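Local coordinates for protein gamma-glutamyl phosphate reductase (Thermotoga maritima, PDB 1O20) that probably catalyses the NADPH-dependent reduction of L-glutamyl phosphate to the glutamate semialdehyde and free phosphate, a step in the biosynthesis of proline from glutamate, at residues T266-E271 with S379-D384; T348-S353 with I394-Q399; K54-A59 with N166-S171; K48-R53 with E89-C94. One frame throughout, in Å; residues are numbered along the deposited sequence.

Interaction 1 of 4, residues T266-E271 with S379-D384; sequences TCNAAE and STRFTD
A type I beta turn from Thr266 to Ala269, just ahead of strand 270-276 in the larger parallel sheet of this aldehyde-dehydrogenase-like fold, presents Asn268 to the loop 379-384, where Thr380, Arg381 and Thr383 receive it. The turn is closed by its own backbone bond from Ala269 N to Thr266 O. Asn268 is used at three points. Its backbone O accepts the hydroxyl of Thr380, with OG1 2.8 Å from Asn268 O and the C=O pointing almost straight at the donor (168°). Its side chain swings CG between the backbone N and the carbonyl carbon (chi1 66°), a rotation that lays the amide against the loop. There ND2 donates to Thr383 O at 2.8 Å; the acceptor lies in the amide plane, yet the donor stands well above the carbonyl plane of Thr383. The other end of the amide, OD1, accepts a hydrogen bond from Arg381 NH1 at 3.2 Å, in the carbonyl plane and on a lone pair, while the amide and guanidinium planes are turned 65° apart. Both ends of this buried amide are thus occupied, which fixes its flip. Arg381 reaches back through a chain folded at chi2 and chi3, and its NH1 also meets Thr266 CG2 at 3.4 Å. At the start of the loop Ser379 OG accepts from Arg381 N, an ST turn. Gln262 holds Arg381 NE, and Tyr375 holds Thr383 OG1, tying the loop to strand 373-376; Thr380 touches Ala259 of helix 249-261 as well as Ser351 and Ser353 of strand 351-355.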
loop_
_atom_site.group_PDB
_atom_site.type_symbol
_atom_site.label_atom_id
_atom_site.label_comp_id
_atom_site.label_asym_id
_atom_site.label_seq_id
_atom_site.Cartn_x
_atom_site.Cartn_y
_atom_site.Cartn_z
ATOM N N THR A 266 0.036 9.081 7.608
ATOM C CA THR A 266 0.283 7.935 6.718
ATOM C C THR A 266 1.670 7.280 7.011
ATOM O O THR A 266 2.583 7.886 7.572
ATOM C CB THR A 266 0.057 8.356 5.234
ATOM O OG1 THR A 266 0.028 7.181 4.380
ATOM C CG2 THR A 266 1.204 9.174 4.710
ATOM N N CYS A 267 1.826 6.007 6.703
ATOM C CA CYS A 267 2.863 5.282 7.437
ATOM C C CYS A 267 4.292 5.441 6.891
ATOM O O CYS A 267 5.242 4.958 7.534
ATOM C CB CYS A 267 2.475 3.821 7.575
ATOM S SG CYS A 267 2.310 3.150 5.966
ATOM N N ASN A 268 4.472 6.136 5.758
ATOM C CA ASN A 268 5.825 6.451 5.267
ATOM C C ASN A 268 6.376 7.779 5.895
ATOM O O ASN A 268 7.460 8.229 5.566
ATOM C CB ASN A 268 5.863 6.432 3.715
ATOM C CG ASN A 268 5.018 7.529 3.082
ATOM O OD1 ASN A 268 4.649 8.528 3.752
ATOM N ND2 ASN A 268 4.677 7.351 1.804
ATOM N N ALA A 269 5.603 8.391 6.784
ATOM C CA ALA A 269 6.052 9.505 7.611
ATOM C C ALA A 269 7.247 9.064 8.456
ATOM O O ALA A 269 7.248 7.984 9.041
ATOM C CB ALA A 269 4.923 9.950 8.516
ATOM N N ALA A 270 8.272 9.897 8.520
ATOM C CA ALA A 270 9.397 9.646 9.416
ATOM C C ALA A 270 8.894 9.734 10.866
ATOM O O ALA A 270 8.081 10.580 11.194
ATOM C CB ALA A 270 10.474 10.665 9.165
ATOM N N GLU A 271 9.309 8.802 11.696
ATOM C CA GLU A 271 8.928 8.758 13.103
ATOM C C GLU A 271 10.123 8.983 14.019
ATOM O O GLU A 271 9.972 9.371 15.201
ATOM C CB GLU A 271 8.335 7.375 13.406
ATOM C CG GLU A 271 7.120 7.054 12.572
ATOM C CD GLU A 271 5.883 7.870 12.950
ATOM O OE1 GLU A 271 5.969 8.718 13.864
ATOM O OE2 GLU A 271 4.832 7.671 12.286
ATOM N N SER A 379 13.523 12.266 1.124
ATOM C CA SER A 379 12.431 12.069 2.048
ATOM C C SER A 379 11.872 10.661 1.935
ATOM O O SER A 379 11.823 10.084 0.825
ATOM C CB SER A 379 11.330 13.080 1.753
ATOM O OG SER A 379 10.243 12.966 2.648
ATOM N N THR A 380 11.401 10.121 3.063
ATOM C CA THR A 380 10.709 8.816 3.073
ATOM C C THR A 380 9.269 8.904 2.491
ATOM O O THR A 380 8.622 7.884 2.280
ATOM C CB THR A 380 10.634 8.244 4.501
ATOM O OG1 THR A 380 10.111 9.213 5.394
ATOM C CG2 THR A 380 12.007 7.914 5.090
ATOM N N ARG A 381 8.776 10.125 2.274
ATOM C CA ARG A 381 7.476 10.359 1.662
ATOM C C ARG A 381 7.351 9.803 0.266
ATOM O O ARG A 381 6.248 9.715 -0.280
ATOM C CB ARG A 381 7.203 11.859 1.590
ATOM C CG ARG A 381 6.843 12.485 2.923
ATOM C CD ARG A 381 5.407 12.219 3.336
ATOM N NE ARG A 381 4.465 12.733 2.364
ATOM C CZ ARG A 381 3.362 12.109 1.941
ATOM N NH1 ARG A 381 3.016 10.919 2.410
ATOM N NH2 ARG A 381 2.599 12.698 1.027
ATOM N N PHE A 382 8.464 9.475 -0.353
ATOM C CA PHE A 382 8.416 9.008 -1.709
ATOM C C PHE A 382 7.956 7.568 -1.800
ATOM O O PHE A 382 7.705 7.112 -2.902
ATOM C CB PHE A 382 9.776 9.155 -2.380
ATOM C CG PHE A 382 10.171 10.589 -2.658
ATOM C CD1 PHE A 382 9.393 11.402 -3.459
ATOM C CD2 PHE A 382 11.354 11.106 -2.148
ATOM C CE1 PHE A 382 9.781 12.721 -3.722
ATOM C CE2 PHE A 382 11.730 12.371 -2.398
ATOM C CZ PHE A 382 10.934 13.208 -3.186
ATOM N N THR A 383 7.851 6.843 -0.680
ATOM C CA THR A 383 7.506 5.425 -0.736
ATOM C C THR A 383 5.995 5.318 -1.018
ATOM O O THR A 383 5.172 5.418 -0.097
ATOM C CB THR A 383 7.830 4.701 0.545
ATOM O OG1 THR A 383 9.235 4.800 0.820
ATOM C CG2 THR A 383 7.557 3.161 0.341
ATOM N N ASP A 384 5.679 5.157 -2.307
ATOM C CA ASP A 384 4.338 5.360 -2.821
ATOM C C ASP A 384 4.313 5.044 -4.314
ATOM O O ASP A 384 5.228 5.405 -5.061
ATOM C CB ASP A 384 3.942 6.822 -2.568
ATOM C CG ASP A 384 2.709 7.248 -3.350
ATOM O OD1 ASP A 384 2.854 7.751 -4.499
ATOM O OD2 ASP A 384 1.564 7.067 -2.889
#

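Interaction 2 of 4, residues T348-S353 with I394-Q399; sequences TGHSES and IGISTQ
The backbones of 348-353 and 394-399 come nearest at His350 and Thr398, whose CA atoms stand 5.7 Å apart, and here two waters bridge the segments, one between backbone oxygens and one from a backbone oxygen to a side-chain hydroxyl. The latter donates to Thr348 O at 2.8 Å and accepts from Thr398 OG1; the former donates to both Gly349 O and Thr398 O, lying 2.7 Å from Thr398 O. Gly349, two residues ahead of strand 351-355, takes a positive phi (78°), which favours glycine. Between the two backbones the side chains meet without polar bonds. His350 extends its ring with CG anti to the backbone N (chi1 -165°), bringing the imidazole to the apolar atoms of the other segment. Thr398 CG2 lies 3.8 Å from His350 CD2, while farther along the ring Ile396 CG2 is 3.8 Å from His350 NE2; both methyls approach obliquely. Thr398 divides its branches by chemistry, the methyl going to the ring and the hydroxyl to the water. On its other nitrogen, His350 ND1 shares a hydrogen bond with Ser351 OG at 2.7 Å, and Ser351 OG in turn is bonded to Thr383 OG1. Were His350 an alanine, Ser351 OG would probably lose its ring partner and a gap would be likely to open against Ile396 CG2 and Thr398 CG2. The contact joins the start of a strand in the large parallel sheet to the short strand 396-397, and its chemistry is mixed: ring-to-methyl packing at His350 and water bridges at Thr348 and Gly349, consistent with an interface partly hydrated there.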
loop_
_atom_site.group_PDB
_atom_site.type_symbol
_atom_site.label_atom_id
_atom_site.label_comp_id
_atom_site.label_asym_id
_atom_site.label_seq_id
_atom_site.Cartn_x
_atom_site.Cartn_y
_atom_site.Cartn_z
ATOM N N THR A 348 10.610 -1.452 10.969
ATOM C CA THR A 348 9.595 -2.415 10.571
ATOM C C THR A 348 9.713 -2.721 9.088
ATOM O O THR A 348 8.801 -3.277 8.493
ATOM C CB THR A 348 8.217 -1.886 10.880
ATOM O OG1 THR A 348 8.018 -0.581 10.286
ATOM C CG2 THR A 348 8.047 -1.688 12.414
ATOM N N GLY A 349 10.814 -2.305 8.468
ATOM C CA GLY A 349 11.091 -2.682 7.098
ATOM C C GLY A 349 10.311 -1.905 6.056
ATOM O O GLY A 349 10.087 -2.389 4.962
ATOM N N HIS A 350 9.913 -0.683 6.382
ATOM C CA HIS A 350 9.178 0.144 5.430
ATOM C C HIS A 350 10.129 1.050 4.655
ATOM O O HIS A 350 10.511 0.736 3.522
ATOM C CB HIS A 350 8.079 0.937 6.164
ATOM C CG HIS A 350 7.049 1.550 5.266
ATOM N ND1 HIS A 350 7.330 2.578 4.397
ATOM C CD2 HIS A 350 5.724 1.277 5.114
ATOM C CE1 HIS A 350 6.227 2.915 3.748
ATOM N NE2 HIS A 350 5.240 2.133 4.152
ATOM N N SER A 351 10.438 2.208 5.244
ATOM C CA SER A 351 11.260 3.215 4.641
ATOM C C SER A 351 12.349 3.691 5.633
ATOM O O SER A 351 12.076 3.931 6.791
ATOM C CB SER A 351 10.383 4.387 4.201
ATOM O OG SER A 351 9.429 3.926 3.281
ATOM N N GLU A 352 13.578 3.829 5.133
ATOM C CA GLU A 352 14.730 4.282 5.923
ATOM C C GLU A 352 15.594 5.188 5.056
ATOM O O GLU A 352 15.806 4.899 3.878
ATOM C CB GLU A 352 15.549 3.074 6.425
ATOM C CG GLU A 352 14.739 1.984 7.097
ATOM C CD GLU A 352 14.082 2.390 8.419
ATOM O OE1 GLU A 352 14.350 3.506 8.904
ATOM O OE2 GLU A 352 13.272 1.597 8.958
ATOM N N SER A 353 16.113 6.259 5.647
ATOM C CA SER A 353 16.879 7.265 4.926
ATOM C C SER A 353 18.173 7.700 5.621
ATOM O O SER A 353 18.236 7.842 6.861
ATOM C CB SER A 353 16.026 8.489 4.688
ATOM O OG SER A 353 16.753 9.438 3.895
ATOM N N ILE A 394 -2.233 -0.610 -4.645
ATOM C CA ILE A 394 -3.136 -1.040 -3.582
ATOM C C ILE A 394 -2.597 -0.680 -2.231
ATOM O O ILE A 394 -3.381 -0.393 -1.335
ATOM C CB ILE A 394 -3.369 -2.501 -3.620
ATOM C CG1 ILE A 394 -4.086 -2.838 -4.937
ATOM C CG2 ILE A 394 -4.129 -2.922 -2.319
ATOM C CD1 ILE A 394 -4.732 -4.132 -4.978
ATOM N N GLY A 395 -1.275 -0.703 -2.079
ATOM C CA GLY A 395 -0.622 -0.259 -0.859
ATOM C C GLY A 395 0.833 -0.686 -0.872
ATOM O O GLY A 395 1.292 -1.217 -1.870
ATOM N N ILE A 396 1.549 -0.448 0.226
ATOM C CA ILE A 396 2.962 -0.733 0.275
ATOM C C ILE A 396 3.180 -2.007 1.015
ATOM O O ILE A 396 3.006 -2.042 2.261
ATOM C CB ILE A 396 3.716 0.343 1.024
ATOM C CG1 ILE A 396 3.403 1.751 0.475
ATOM C CG2 ILE A 396 5.201 0.009 0.984
ATOM C CD1 ILE A 396 4.020 2.049 -0.859
ATOM N N SER A 397 3.615 -3.046 0.312
ATOM C CA SER A 397 3.991 -4.270 0.979
ATOM C C SER A 397 5.329 -4.146 1.754
ATOM O O SER A 397 6.315 -3.631 1.214
ATOM C CB SER A 397 4.161 -5.371 -0.048
ATOM O OG SER A 397 4.879 -6.427 0.533
ATOM N N THR A 398 5.377 -4.680 2.972
ATOM C CA THR A 398 6.601 -4.704 3.771
ATOM C C THR A 398 7.117 -6.071 4.071
ATOM O O THR A 398 7.957 -6.191 4.929
ATOM C CB THR A 398 6.434 -3.950 5.097
ATOM O OG1 THR A 398 5.293 -4.433 5.807
ATOM C CG2 THR A 398 6.130 -2.466 4.821
ATOM N N GLN A 399 6.650 -7.084 3.336
ATOM C CA GLN A 399 7.141 -8.455 3.439
ATOM C C GLN A 399 8.183 -8.846 2.386
ATOM O O GLN A 399 8.257 -8.253 1.338
ATOM C CB GLN A 399 5.983 -9.402 3.314
ATOM C CG GLN A 399 5.342 -9.448 1.897
ATOM C CD GLN A 399 4.154 -10.349 1.960
ATOM O OE1 GLN A 399 3.350 -10.212 2.905
ATOM N NE2 GLN A 399 4.069 -11.333 1.040
HETATM O O HOH W 1 6.022 -3.396 8.455
HETATM O O HOH W 2 10.291 -4.849 4.464
#

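Interaction 3 of 4, residues K54-A59 with N166-S171; sequences KEILEA and NKAIVS
Glu55 opens the contact through its backbone, its O lying 4.1 Å from Ala168 CB, while its carboxylate leads away toward Arg52, a long and weak ion pair. One residue on, Ile56 meets the partner helix at two places. Its CA lies 4.0 Å from Ala168 CB, so the alanine methyl sits directly against the main chain, and Ile56 CG1 follows at 4.1 Å from the same methyl. The other branch, CG2, anti to the backbone N while CG1 takes chi1 -68°, points to Ile169 CG1 at 3.9 Å, the two isoleucines crossing at about a right angle. A turn later, Ala59 closes the walk, its CB 3.8 Å from Ala168 CB. The Ala168 methyl is thus touched by Glu55, Ile56 and Ala59. Alanine on both sides lets the axes of helix 54-59 and helix 166-171 approach to 8.5 Å, running nearly antiparallel at 163°. Ile169 also packs on Thr140 and Val141 of helix 138-149, while Ile56 touches Leu82. The two segments are pieces of longer helices, so the contact joins helix 53-69 to helix 163-177. All three side-chain pairs are apolar, and what holds them is close fit, partly shielded from solvent: small methyls govern how near the helices come, and the branched isoleucines fill the flank beside them.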
loop_
_atom_site.group_PDB
_atom_site.type_symbol
_atom_site.label_atom_id
_atom_site.label_comp_id
_atom_site.label_asym_id
_atom_site.label_seq_id
_atom_site.Cartn_x
_atom_site.Cartn_y
_atom_site.Cartn_z
ATOM N N LYS A 54 -25.918 10.224 -8.047
ATOM C CA LYS A 54 -27.062 10.453 -7.181
ATOM C C LYS A 54 -27.262 9.279 -6.215
ATOM O O LYS A 54 -27.373 9.470 -4.996
ATOM C CB LYS A 54 -28.316 10.630 -8.054
ATOM C CG LYS A 54 -28.794 12.089 -8.217
ATOM C CD LYS A 54 -27.724 13.130 -8.644
ATOM C CE LYS A 54 -28.423 14.454 -9.124
ATOM N NZ LYS A 54 -28.049 15.706 -8.313
ATOM N N GLU A 55 -27.328 8.072 -6.777
ATOM C CA GLU A 55 -27.522 6.855 -6.006
ATOM C C GLU A 55 -26.370 6.664 -5.009
ATOM O O GLU A 55 -26.589 6.357 -3.847
ATOM C CB GLU A 55 -27.637 5.617 -6.940
ATOM C CG GLU A 55 -28.953 5.518 -7.722
ATOM C CD GLU A 55 -28.973 6.292 -9.055
ATOM O OE1 GLU A 55 -28.014 7.075 -9.385
ATOM O OE2 GLU A 55 -29.988 6.099 -9.798
ATOM N N ILE A 56 -25.148 6.875 -5.458
ATOM C CA ILE A 56 -23.974 6.669 -4.619
ATOM C C ILE A 56 -23.971 7.680 -3.476
ATOM O O ILE A 56 -23.665 7.346 -2.348
ATOM C CB ILE A 56 -22.656 6.753 -5.463
ATOM C CG1 ILE A 56 -22.594 5.554 -6.420
ATOM C CG2 ILE A 56 -21.367 6.736 -4.555
ATOM C CD1 ILE A 56 -21.709 5.793 -7.653
ATOM N N LEU A 57 -24.316 8.926 -3.776
ATOM C CA LEU A 57 -24.315 9.959 -2.746
ATOM C C LEU A 57 -25.464 9.801 -1.754
ATOM O O LEU A 57 -25.287 10.097 -0.583
ATOM C CB LEU A 57 -24.306 11.359 -3.385
ATOM C CG LEU A 57 -22.986 11.619 -4.113
ATOM C CD1 LEU A 57 -22.950 13.027 -4.684
ATOM C CD2 LEU A 57 -21.778 11.366 -3.197
ATOM N N GLU A 58 -26.612 9.326 -2.209
ATOM C CA GLU A 58 -27.746 9.035 -1.316
ATOM C C GLU A 58 -27.439 7.874 -0.372
ATOM O O GLU A 58 -27.757 7.925 0.801
ATOM C CB GLU A 58 -29.031 8.720 -2.108
ATOM C CG GLU A 58 -30.171 8.116 -1.285
ATOM C CD GLU A 58 -30.725 9.046 -0.184
ATOM O OE1 GLU A 58 -31.477 8.527 0.675
ATOM O OE2 GLU A 58 -30.401 10.277 -0.142
ATOM N N ALA A 59 -26.839 6.826 -0.899
ATOM C CA ALA A 59 -26.344 5.739 -0.077
ATOM C C ALA A 59 -25.307 6.237 0.946
ATOM O O ALA A 59 -25.355 5.890 2.151
ATOM C CB ALA A 59 -25.736 4.673 -0.972
ATOM N N ASN A 166 -20.798 1.213 -0.443
ATOM C CA ASN A 166 -20.131 0.177 -1.194
ATOM C C ASN A 166 -21.090 -0.650 -2.022
ATOM O O ASN A 166 -20.747 -1.048 -3.144
ATOM C CB ASN A 166 -19.274 -0.700 -0.295
ATOM C CG ASN A 166 -18.034 0.026 0.225
ATOM O OD1 ASN A 166 -17.547 0.979 -0.396
ATOM N ND2 ASN A 166 -17.518 -0.431 1.349
ATOM N N LYS A 167 -22.285 -0.869 -1.520
ATOM C CA LYS A 167 -23.286 -1.544 -2.330
ATOM C C LYS A 167 -23.580 -0.782 -3.598
ATOM O O LYS A 167 -23.650 -1.376 -4.652
ATOM C CB LYS A 167 -24.605 -1.685 -1.603
ATOM C CG LYS A 167 -24.708 -2.865 -0.697
ATOM C CD LYS A 167 -26.156 -3.022 -0.228
ATOM C CE LYS A 167 -26.255 -3.266 1.249
ATOM N NZ LYS A 167 -27.686 -3.215 1.682
ATOM N N ALA A 168 -23.844 0.519 -3.456
ATOM C CA ALA A 168 -24.182 1.344 -4.578
ATOM C C ALA A 168 -23.036 1.414 -5.593
ATOM O O ALA A 168 -23.279 1.384 -6.803
ATOM C CB ALA A 168 -24.565 2.759 -4.097
ATOM N N ILE A 169 -21.796 1.522 -5.121
ATOM C CA ILE A 169 -20.638 1.571 -5.998
ATOM C C ILE A 169 -20.525 0.209 -6.726
ATOM O O ILE A 169 -20.361 0.145 -7.980
ATOM C CB ILE A 169 -19.350 1.905 -5.215
ATOM C CG1 ILE A 169 -19.323 3.382 -4.793
ATOM C CG2 ILE A 169 -18.163 1.624 -6.064
ATOM C CD1 ILE A 169 -18.393 3.703 -3.673
ATOM N N VAL A 170 -20.633 -0.873 -5.964
ATOM C CA VAL A 170 -20.499 -2.214 -6.561
ATOM C C VAL A 170 -21.607 -2.448 -7.584
ATOM O O VAL A 170 -21.373 -3.072 -8.624
ATOM C CB VAL A 170 -20.471 -3.336 -5.500
ATOM C CG1 VAL A 170 -20.655 -4.742 -6.156
ATOM C CG2 VAL A 170 -19.146 -3.309 -4.750
ATOM N N SER A 171 -22.789 -1.933 -7.301
ATOM C CA SER A 171 -23.889 -2.049 -8.222
ATOM C C SER A 171 -23.545 -1.331 -9.533
ATOM O O SER A 171 -23.772 -1.871 -10.604
ATOM C CB SER A 171 -25.180 -1.530 -7.578
ATOM O OG SER A 171 -26.242 -1.501 -8.514
#

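Interaction 4 of 4, residues K48-R53 with E89-C94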
loop_
_atom_site.group_PDB
_atom_site.type_symbol
_atom_site.label_atom_id
_atom_site.label_comp_id
_atom_site.label_asym_id
_atom_site.label_seq_id
_atom_site.Cartn_x
_atom_site.Cartn_y
_atom_site.Cartn_z
ATOM N N LYS A 48 -20.407 4.575 -15.435
ATOM C CA LYS A 48 -21.512 4.242 -14.564
ATOM C C LYS A 48 -21.383 4.979 -13.221
ATOM O O LYS A 48 -22.393 5.391 -12.680
ATOM C CB LYS A 48 -21.682 2.721 -14.356
ATOM C CG LYS A 48 -22.142 1.958 -15.598
ATOM C CD LYS A 48 -23.623 2.220 -15.962
ATOM C CE LYS A 48 -23.953 1.875 -17.425
ATOM N NZ LYS A 48 -25.467 1.954 -17.647
ATOM N N LEU A 49 -20.163 5.149 -12.713
ATOM C CA LEU A 49 -19.955 5.940 -11.518
ATOM C C LEU A 49 -20.453 7.369 -11.760
ATOM O O LEU A 49 -21.180 7.930 -10.939
ATOM C CB LEU A 49 -18.481 5.966 -11.105
ATOM C CG LEU A 49 -17.791 4.702 -10.580
ATOM C CD1 LEU A 49 -16.330 4.974 -10.416
ATOM C CD2 LEU A 49 -18.387 4.231 -9.271
ATOM N N ASP A 50 -20.092 7.927 -12.906
ATOM C CA ASP A 50 -20.536 9.262 -13.306
ATOM C C ASP A 50 -22.067 9.346 -13.338
ATOM O O ASP A 50 -22.653 10.230 -12.746
ATOM C CB ASP A 50 -19.947 9.628 -14.676
ATOM C CG ASP A 50 -20.234 11.080 -15.094
ATOM O OD1 ASP A 50 -20.153 12.002 -14.253
ATOM O OD2 ASP A 50 -20.560 11.388 -16.265
ATOM N N GLU A 51 -22.689 8.382 -13.999
ATOM C CA GLU A 51 -24.131 8.303 -14.115
ATOM C C GLU A 51 -24.889 8.013 -12.813
ATOM O O GLU A 51 -26.055 8.346 -12.728
ATOM C CB GLU A 51 -24.503 7.171 -15.068
ATOM C CG GLU A 51 -24.281 7.448 -16.538
ATOM C CD GLU A 51 -24.412 6.191 -17.409
ATOM O OE1 GLU A 51 -25.278 5.289 -17.141
ATOM O OE2 GLU A 51 -23.626 6.108 -18.374
ATOM N N ARG A 52 -24.260 7.335 -11.851
ATOM C CA ARG A 52 -24.951 6.874 -10.641
ATOM C C ARG A 52 -24.558 7.705 -9.430
ATOM O O ARG A 52 -24.740 7.286 -8.288
ATOM C CB ARG A 52 -24.706 5.363 -10.368
ATOM C CG ARG A 52 -25.279 4.396 -11.399
ATOM C CD ARG A 52 -26.757 4.450 -11.603
ATOM N NE ARG A 52 -27.222 3.521 -12.633
ATOM C CZ ARG A 52 -28.488 3.406 -13.000
ATOM N NH1 ARG A 52 -29.434 4.171 -12.447
ATOM N NH2 ARG A 52 -28.843 2.513 -13.919
ATOM N N ARG A 53 -24.061 8.906 -9.689
ATOM C CA ARG A 53 -23.660 9.831 -8.649
ATOM C C ARG A 53 -24.704 9.956 -7.591
ATOM O O ARG A 53 -24.412 9.862 -6.403
ATOM C CB ARG A 53 -23.487 11.225 -9.224
ATOM C CG ARG A 53 -22.161 11.471 -9.767
ATOM C CD ARG A 53 -22.033 12.835 -10.472
ATOM N NE ARG A 53 -20.805 12.732 -11.229
ATOM C CZ ARG A 53 -19.601 12.947 -10.745
ATOM N NH1 ARG A 53 -19.417 13.333 -9.489
ATOM N NH2 ARG A 53 -18.559 12.760 -11.526
ATOM N N GLU A 89 -12.449 11.603 -8.362
ATOM C CA GLU A 89 -11.139 10.985 -8.125
ATOM C C GLU A 89 -11.233 9.518 -8.538
ATOM O O GLU A 89 -10.258 8.973 -9.053
ATOM C CB GLU A 89 -10.638 11.037 -6.651
ATOM C CG GLU A 89 -10.248 12.411 -6.115
ATOM C CD GLU A 89 -10.083 12.497 -4.571
ATOM O OE1 GLU A 89 -10.524 11.611 -3.780
ATOM O OE2 GLU A 89 -9.509 13.508 -4.133
HETATM N N MSE A 90 -12.363 8.879 -8.235
HETATM C CA MSE A 90 -12.570 7.460 -8.617
HETATM C C MSE A 90 -12.520 7.321 -10.140
HETATM O O MSE A 90 -11.897 6.377 -10.672
HETATM C CB MSE A 90 -13.902 6.924 -8.077
HETATM C CG MSE A 90 -13.907 6.646 -6.588
HETATM SE SE MSE A 90 -15.788 6.215 -6.070
HETATM C CE MSE A 90 -15.935 7.390 -4.494
ATOM N N ILE A 91 -13.131 8.290 -10.829
ATOM C CA ILE A 91 -13.167 8.313 -12.294
ATOM C C ILE A 91 -11.772 8.501 -12.916
ATOM O O ILE A 91 -11.395 7.749 -13.812
ATOM C CB ILE A 91 -14.160 9.363 -12.777
ATOM C CG1 ILE A 91 -15.578 8.794 -12.666
ATOM C CG2 ILE A 91 -13.871 9.807 -14.226
ATOM C CD1 ILE A 91 -16.721 9.843 -12.607
ATOM N N LYS A 92 -11.023 9.474 -12.402
ATOM C CA LYS A 92 -9.642 9.691 -12.742
ATOM C C LYS A 92 -8.775 8.442 -12.480
ATOM O O LYS A 92 -7.926 8.128 -13.300
ATOM C CB LYS A 92 -9.089 10.902 -11.977
ATOM C CG LYS A 92 -7.563 11.089 -12.107
ATOM C CD LYS A 92 -7.101 12.565 -12.033
ATOM C CE LYS A 92 -5.797 12.814 -12.840
ATOM N NZ LYS A 92 -4.532 12.808 -11.960
ATOM N N ALA A 93 -8.985 7.739 -11.360
ATOM C CA ALA A 93 -8.276 6.482 -11.113
ATOM C C ALA A 93 -8.529 5.475 -12.236
ATOM O O ALA A 93 -7.596 4.864 -12.736
ATOM C CB ALA A 93 -8.662 5.866 -9.755
ATOM N N CYS A 94 -9.777 5.338 -12.672
ATOM C CA CYS A 94 -10.089 4.498 -13.830
ATOM C C CYS A 94 -9.269 4.903 -15.073
ATOM O O CYS A 94 -8.699 4.046 -15.772
ATOM C CB CYS A 94 -11.572 4.572 -14.173
ATOM S SG CYS A 94 -12.679 3.913 -12.932
#
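Asp50 OD1 is gripped by two nitrogens of Arg53, NE at 3.2 Å and NH2 also at 3.2 Å, in a side-on salt bridge whose members both rest on Ile91 of the partner helix. The oxygen lies in the guanidinium plane, but it is met on its anti side, and the two nitrogens approach from opposite faces of the carboxylate plane, up to 23° out of it. Arg53 keeps its chain extended from CG to NE, carrying the guanidinium across so that NH2 comes 3.6 Å from Ile91 CD1. That same methyl lies 3.8 Å from Asp50 CB. NH2 also makes a salt bridge to Asp88, and NH1 to Asp84, which ties the arginine to helix 84-99. The segment 48-53 spans the break between helix 35-51 and helix 53-69, with Arg52 at the N-cap position, so Arg53 opens the second helix while Asp50 belongs to the first. A lysine in place of Arg53 would probably be unable to serve all three aspartates at once, leaving Asp50, Asp84 or Asp88 without its mate, and would lose the flat group that lies by Ile91. Beside these charged groups, Leu49 CD1 touches CB of Met90, a selenomethionine in this crystal, at 3.9 Å, the two chains crossing at about a right angle. Leu49 CB lies 4.3 Å from Ile91 CG1. Leu49 and Met90 both pack on Val141 of helix 138-149, and Leu49 also meets Ile169.

Overall arrangement
The four contacts fall into two pairs. Interactions 1 and 2 both reach the larger parallel sheet and touch, among other places, through a probable Thr383-to-Ser351 hydroxyl bond and through Asn268 and Cys267 packing on His350; interaction 1 is buried, interaction 2 partly so. Interactions 3 and 4 lie farther from the chain's centre, partly buried and each with an exposed residue in contact; they join where Ile56 and Ile169 meet Leu49, helices 35-51 and 53-69 being consecutive. Interaction 1 is thus fastened by direct hydrogen bonds, interaction 2 by waters and ring-to-methyl packing, and the helix contacts by apolar side chains, with charged groups beside them in interaction 4.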